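Local coordinates for protein nucleoside 2-deoxyribosyltransferase (Enterococcus faecalis, PDB 7M5H) that probably cleaves the N-glycosidic bond of deoxynucleosides or their phosphates, or transfers the deoxyribosyl group, perhaps acting as a 5-hydroxymethyl-dUMP N-hydrolase, at residues L139-N143 with G144-S148; P80-D83 with A84-S88. One frame throughout, in Å; residues are numbered along the deposited sequence.

In the fold
Both contacts are local and lie at the ends of helices, and both also touch the second subunit. Contact 2 comes first along the chain, where a loop enters helix 84-96; contact 1 lies where helix 134-141 gives way to strand 144-147, the last strand of the parallel sheet in this Rossmann-like fold. Their centres lie 15 Å apart and their nearest atoms about 6 Å apart, without touching. Helix 84-96 connects them: contact 2 sits at its N-terminus, while Leu139 and Ile140 of contact 1 pack on Ile90 further along. A glycerol, probably from the crystallisation liquor, binds about 3 Å from the side chain of Asp83 in contact 2 and may mark a pocket there.

Contact 1 (L139-N143 with G144-S148); sequences LIKLN and GRVVS
Ile140 and Gly144 meet where the chain leaves the helix and bends into the strand. Ile140 O accepts from Asn143 N at 3.1 Å, a bond that tightens the turn, while Gly144 N also lies near Ile140 O but at too poor an angle to bond. Gly144 makes the bend at phi 153° and psi -147°, angles at which a CB would run into the carbonyl oxygen of Asn143. One water donates to both Lys141 O, 3.0 Å away, and Gly144 O, 2.9 Å away, and so bridges the last helical turn and the new strand. This is the helix-to-strand step at the outermost strand, within this chain, of the Rossmann-like parallel sheet: Arg145 and Val147 bond through their backbones to neighbouring strand 100-103. The CG2 branch of Ile140, anti to the backbone N, is the one that reaches the strand, 3.5 Å from Arg145 O and 3.8 Å from Val146 CG2. The side chains of Ile140 and Val146 cross at about a right angle. Lys141, extended beyond CG, runs past the same valine methyl, with CE 4.1 Å from Val146 CG2, and its NZ forms a salt bridge to Glu126 and a hydrogen bond to Ile124 O, both of the third subunit.

Contact 2 (P80-D83 with A84-S88); sequences PTID and AGVAS
The carboxylate of Asp83 lies over the first turn of helix 84-96, with one face above the backbone of Ala84: Ala84 N sits 3.3 Å from Asp83 CG, almost squarely over that carbon. Gly85 N is displaced to the same side of the plane, near OD2. Val86 N meets the group differently, donating to the anti lone pair of OD2, the one turned away from OD1, at 3.0 Å and with an N-H...O angle of 152°. This is an N-cap, here closing the start of the helix that follows strand 72-76 in the Rossmann-like fold. CG stands anti to the backbone N (chi1 179°), which brings the carboxylate over the opening turn. OD2 has a second partner in a bound glycerol, and Pro12 and Phe14 pack against the same side chain. The backbone carbonyl of Asp83 begins the regular helical pattern: Ala87 N donates to Asp83 O at 2.8 Å, with an N-H...O angle of 162°. On the apolar side, Ile82 and Ala87 occupy the two positions of a hydrophobic staple, the residue before the cap reaching the fourth of the helix, with Ile82 CG2 4.2 Å from Ala87 CB. Val86 also leans on the cap itself, its CG2 methyl 3.7 Å from Asp83 CB and 3.6 Å from Asp83 OD2.

Contact 1 (L139-N143 with G144-S148)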
ATOM      1  N   LEU B 139      16.303  -9.844  -5.018  1.00 29.03           N
ATOM      2  CA  LEU B 139      17.404  -8.986  -5.455  1.00 30.88           C
ATOM      3  C   LEU B 139      18.352  -8.678  -4.304  1.00 29.15           C
ATOM      4  O   LEU B 139      19.569  -8.584  -4.498  1.00 29.25           O
ATOM      5  CB  LEU B 139      16.856  -7.691  -6.058  1.00 29.47           C
ATOM      6  CG  LEU B 139      16.090  -7.804  -7.377  1.00 29.50           C
ATOM      7  CD1 LEU B 139      15.662  -6.431  -7.868  1.00 29.57           C
ATOM      8  CD2 LEU B 139      16.934  -8.505  -8.427  1.00 23.37           C
ATOM      9  N   ILE B 140      17.810  -8.522  -3.095  1.00 27.13           N
ATOM     10  CA  ILE B 140      18.645  -8.280  -1.923  1.00 29.52           C
ATOM     11  C   ILE B 140      19.515  -9.494  -1.628  1.00 29.59           C
ATOM     12  O   ILE B 140      20.742  -9.388  -1.520  1.00 31.74           O
ATOM     13  CB  ILE B 140      17.773  -7.915  -0.710  1.00 31.31           C
ATOM     14  CG1 ILE B 140      16.913  -6.685  -1.014  1.00 31.54           C
ATOM     15  CG2 ILE B 140      18.641  -7.691   0.519  1.00 31.37           C
ATOM     16  CD1 ILE B 140      15.850  -6.419   0.026  1.00 29.32           C
ATOM     17  N   LYS B 141      18.889 -10.666  -1.484  1.00 30.49           N
ATOM     18  CA  LYS B 141      19.621 -11.863  -1.086  1.00 32.32           C
ATOM     19  C   LYS B 141      20.608 -12.332  -2.146  1.00 29.06           C
ATOM     20  O   LYS B 141      21.539 -13.076  -1.817  1.00 33.40           O
ATOM     21  CB  LYS B 141      18.646 -12.993  -0.756  1.00 33.94           C
ATOM     22  CG  LYS B 141      17.630 -12.655   0.322  1.00 29.58           C
ATOM     23  CD  LYS B 141      16.885 -13.903   0.761  1.00 31.05           C
ATOM     24  CE  LYS B 141      15.936 -13.613   1.911  1.00 33.63           C
ATOM     25  NZ  LYS B 141      15.360 -14.874   2.454  1.00 32.58           N
ATOM     26  N   LEU B 142      20.425 -11.928  -3.406  1.00 32.87           N
ATOM     27  CA  LEU B 142      21.373 -12.319  -4.445  1.00 33.45           C
ATOM     28  C   LEU B 142      22.742 -11.687  -4.227  1.00 35.23           C
ATOM     29  O   LEU B 142      23.746 -12.200  -4.732  1.00 34.82           O
ATOM     30  CB  LEU B 142      20.824 -11.950  -5.827  1.00 32.35           C
ATOM     31  CG  LEU B 142      19.776 -12.914  -6.391  1.00 33.82           C
ATOM     32  CD1 LEU B 142      19.099 -12.344  -7.628  1.00 28.27           C
ATOM     33  CD2 LEU B 142      20.414 -14.256  -6.700  1.00 26.90           C
ATOM     34  N   ASN B 143      22.803 -10.581  -3.482  1.00 35.96           N
ATOM     35  CA  ASN B 143      24.041  -9.907  -3.124  1.00 38.44           C
ATOM     36  C   ASN B 143      23.734  -9.069  -1.882  1.00 37.47           C
ATOM     37  O   ASN B 143      23.624  -7.842  -1.918  1.00 34.78           O
ATOM     38  CB  ASN B 143      24.580  -9.046  -4.268  1.00 34.86           C
ATOM     39  CG  ASN B 143      25.935  -8.435  -3.956  1.00 42.90           C
ATOM     40  OD1 ASN B 143      26.738  -8.995  -3.204  1.00 37.55           O
ATOM     41  ND2 ASN B 143      26.203  -7.287  -4.556  1.00 40.85           N
ATOM     42  N   GLY B 144      23.566  -9.752  -0.770  1.00 38.71           N
ATOM     43  CA  GLY B 144      23.276  -9.117   0.496  1.00 37.74           C
ATOM     44  C   GLY B 144      22.518 -10.071   1.401  1.00 34.70           C
ATOM     45  O   GLY B 144      22.716 -11.282   1.346  1.00 37.74           O
ATOM     46  N   ARG B 145      21.641  -9.496   2.217  1.00 36.14           N
ATOM     47  CA  ARG B 145      21.009 -10.261   3.276  1.00 36.28           C
ATOM     48  C   ARG B 145      19.834  -9.468   3.821  1.00 39.30           C
ATOM     49  O   ARG B 145      19.843  -8.233   3.807  1.00 34.38           O
ATOM     50  CB  ARG B 145      22.017 -10.564   4.389  1.00 38.07           C
ATOM     51  CG  ARG B 145      21.509 -11.416   5.542  1.00 51.33           C
ATOM     52  CD  ARG B 145      22.484 -11.339   6.714  1.00 46.00           C
ATOM     53  NE  ARG B 145      23.023 -12.639   7.110  1.00 67.85           N
ATOM     54  CZ  ARG B 145      22.881 -13.172   8.321  1.00 70.39           C
ATOM     55  NH1 ARG B 145      23.407 -14.361   8.592  1.00 60.63           N
ATOM     56  NH2 ARG B 145      22.224 -12.513   9.267  1.00 67.70           N
ATOM     57  N   VAL B 146      18.816 -10.193   4.275  1.00 40.11           N
ATOM     58  CA  VAL B 146      17.681  -9.623   4.986  1.00 32.81           C
ATOM     59  C   VAL B 146      17.737 -10.110   6.428  1.00 40.09           C
ATOM     60  O   VAL B 146      17.790 -11.320   6.679  1.00 41.38           O
ATOM     61  CB  VAL B 146      16.343 -10.011   4.333  1.00 37.67           C
ATOM     62  CG1 VAL B 146      15.184  -9.366   5.081  1.00 27.56           C
ATOM     63  CG2 VAL B 146      16.325  -9.620   2.861  1.00 30.74           C
ATOM     64  N   VAL B 147      17.716  -9.171   7.372  1.00 37.39           N
ATOM     65  CA  VAL B 147      17.720  -9.490   8.792  1.00 38.00           C
ATOM     66  C   VAL B 147      16.411  -9.007   9.403  1.00 36.84           C
ATOM     67  O   VAL B 147      15.702  -8.172   8.835  1.00 40.32           O
ATOM     68  CB  VAL B 147      18.927  -8.872   9.525  1.00 41.61           C
ATOM     69  CG1 VAL B 147      20.227  -9.439   8.975  1.00 39.53           C
ATOM     70  CG2 VAL B 147      18.903  -7.358   9.399  1.00 42.99           C
ATOM     71  N   SER B 148      16.096  -9.544  10.581  1.00 37.67           N
ATOM     72  CA  SER B 148      14.826  -9.271  11.243  1.00 44.69           C
ATOM     73  C   SER B 148      14.982  -8.529  12.565  1.00 45.72           C
ATOM     74  O   SER B 148      13.989  -8.343  13.278  1.00 49.70           O
ATOM     75  CB  SER B 148      14.057 -10.577  11.470  1.00 41.18           C
ATOM     76  OG  SER B 148      14.803 -11.467  12.281  1.00 48.40           O
TER
HETATM   77  O   HOH W   1      21.674 -13.924   1.074  1.00 50.19           O

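Contact 2 (P80-D83 with A84-S88)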
ATOM      1  N   PRO B  80       3.103  -1.474   5.227  1.00 35.60           N
ATOM      2  CA  PRO B  80       2.118  -2.364   4.591  1.00 32.66           C
ATOM      3  C   PRO B  80       2.625  -2.940   3.284  1.00 36.61           C
ATOM      4  O   PRO B  80       2.279  -4.076   2.932  1.00 32.29           O
ATOM      5  CB  PRO B  80       0.900  -1.453   4.384  1.00 30.67           C
ATOM      6  CG  PRO B  80       1.456  -0.072   4.376  1.00 34.99           C
ATOM      7  CD  PRO B  80       2.618  -0.089   5.329  1.00 34.42           C
ATOM      8  N   THR B  81       3.437  -2.179   2.558  1.00 29.93           N
ATOM      9  CA  THR B  81       4.177  -2.659   1.403  1.00 30.63           C
ATOM     10  C   THR B  81       5.574  -2.063   1.474  1.00 28.23           C
ATOM     11  O   THR B  81       5.812  -1.083   2.185  1.00 29.56           O
ATOM     12  CB  THR B  81       3.506  -2.265   0.078  1.00 35.05           C
ATOM     13  OG1 THR B  81       3.308  -0.844   0.049  1.00 39.82           O
ATOM     14  CG2 THR B  81       2.160  -2.962  -0.083  1.00 31.44           C
ATOM     15  N   ILE B  82       6.509  -2.671   0.741  1.00 27.47           N
ATOM     16  CA  ILE B  82       7.829  -2.071   0.606  1.00 24.71           C
ATOM     17  C   ILE B  82       7.685  -0.738  -0.111  1.00 26.85           C
ATOM     18  O   ILE B  82       7.008  -0.642  -1.142  1.00 27.47           O
ATOM     19  CB  ILE B  82       8.781  -3.016  -0.144  1.00 28.57           C
ATOM     20  CG1 ILE B  82       8.939  -4.334   0.616  1.00 30.23           C
ATOM     21  CG2 ILE B  82      10.140  -2.354  -0.350  1.00 25.82           C
ATOM     22  CD1 ILE B  82       9.735  -5.379  -0.139  1.00 27.55           C
ATOM     23  N   ASP B  83       8.300   0.304   0.448  1.00 28.83           N
ATOM     24  CA  ASP B  83       8.240   1.631  -0.152  1.00 27.60           C
ATOM     25  C   ASP B  83       8.708   1.583  -1.600  1.00 31.00           C
ATOM     26  O   ASP B  83       9.750   1.000  -1.909  1.00 26.55           O
ATOM     27  CB  ASP B  83       9.100   2.607   0.652  1.00 33.37           C
ATOM     28  CG  ASP B  83       9.105   4.004   0.063  1.00 37.73           C
ATOM     29  OD1 ASP B  83       8.187   4.788   0.381  1.00 37.00           O
ATOM     30  OD2 ASP B  83      10.027   4.317  -0.720  1.00 36.15           O
ATOM     31  N   ALA B  84       7.920   2.199  -2.488  1.00 26.85           N
ATOM     32  CA  ALA B  84       8.193   2.103  -3.919  1.00 31.10           C
ATOM     33  C   ALA B  84       9.550   2.697  -4.272  1.00 28.57           C
ATOM     34  O   ALA B  84      10.268   2.160  -5.124  1.00 29.79           O
ATOM     35  CB  ALA B  84       7.083   2.791  -4.715  1.00 23.21           C
ATOM     36  N   GLY B  85       9.918   3.808  -3.633  1.00 30.61           N
ATOM     37  CA  GLY B  85      11.239   4.372  -3.863  1.00 28.82           C
ATOM     38  C   GLY B  85      12.349   3.446  -3.402  1.00 31.73           C
ATOM     39  O   GLY B  85      13.361   3.284  -4.091  1.00 30.95           O
ATOM     40  N   VAL B  86      12.173   2.824  -2.234  1.00 31.82           N
ATOM     41  CA  VAL B  86      13.158   1.867  -1.737  1.00 29.39           C
ATOM     42  C   VAL B  86      13.275   0.681  -2.682  1.00 28.26           C
ATOM     43  O   VAL B  86      14.381   0.214  -2.984  1.00 25.44           O
ATOM     44  CB  VAL B  86      12.791   1.417  -0.310  1.00 32.51           C
ATOM     45  CG1 VAL B  86      13.718   0.304   0.159  1.00 27.80           C
ATOM     46  CG2 VAL B  86      12.840   2.595   0.640  1.00 30.62           C
ATOM     47  N   ALA B  87      12.137   0.173  -3.163  1.00 25.40           N
ATOM     48  CA  ALA B  87      12.161  -0.954  -4.089  1.00 27.07           C
ATOM     49  C   ALA B  87      12.915  -0.602  -5.366  1.00 26.64           C
ATOM     50  O   ALA B  87      13.689  -1.417  -5.883  1.00 30.63           O
ATOM     51  CB  ALA B  87      10.735  -1.399  -4.409  1.00 23.04           C
ATOM     52  N   SER B  88      12.708   0.611  -5.886  1.00 29.06           N
ATOM     53  CA  SER B  88      13.440   1.037  -7.076  1.00 29.32           C
ATOM     54  C   SER B  88      14.926   1.198  -6.784  1.00 30.59           C
ATOM     55  O   SER B  88      15.769   0.817  -7.604  1.00 31.17           O
ATOM     56  CB  SER B  88      12.855   2.343  -7.616  1.00 28.14           C
ATOM     57  OG  SER B  88      11.560   2.138  -8.152  1.00 29.46           O
TER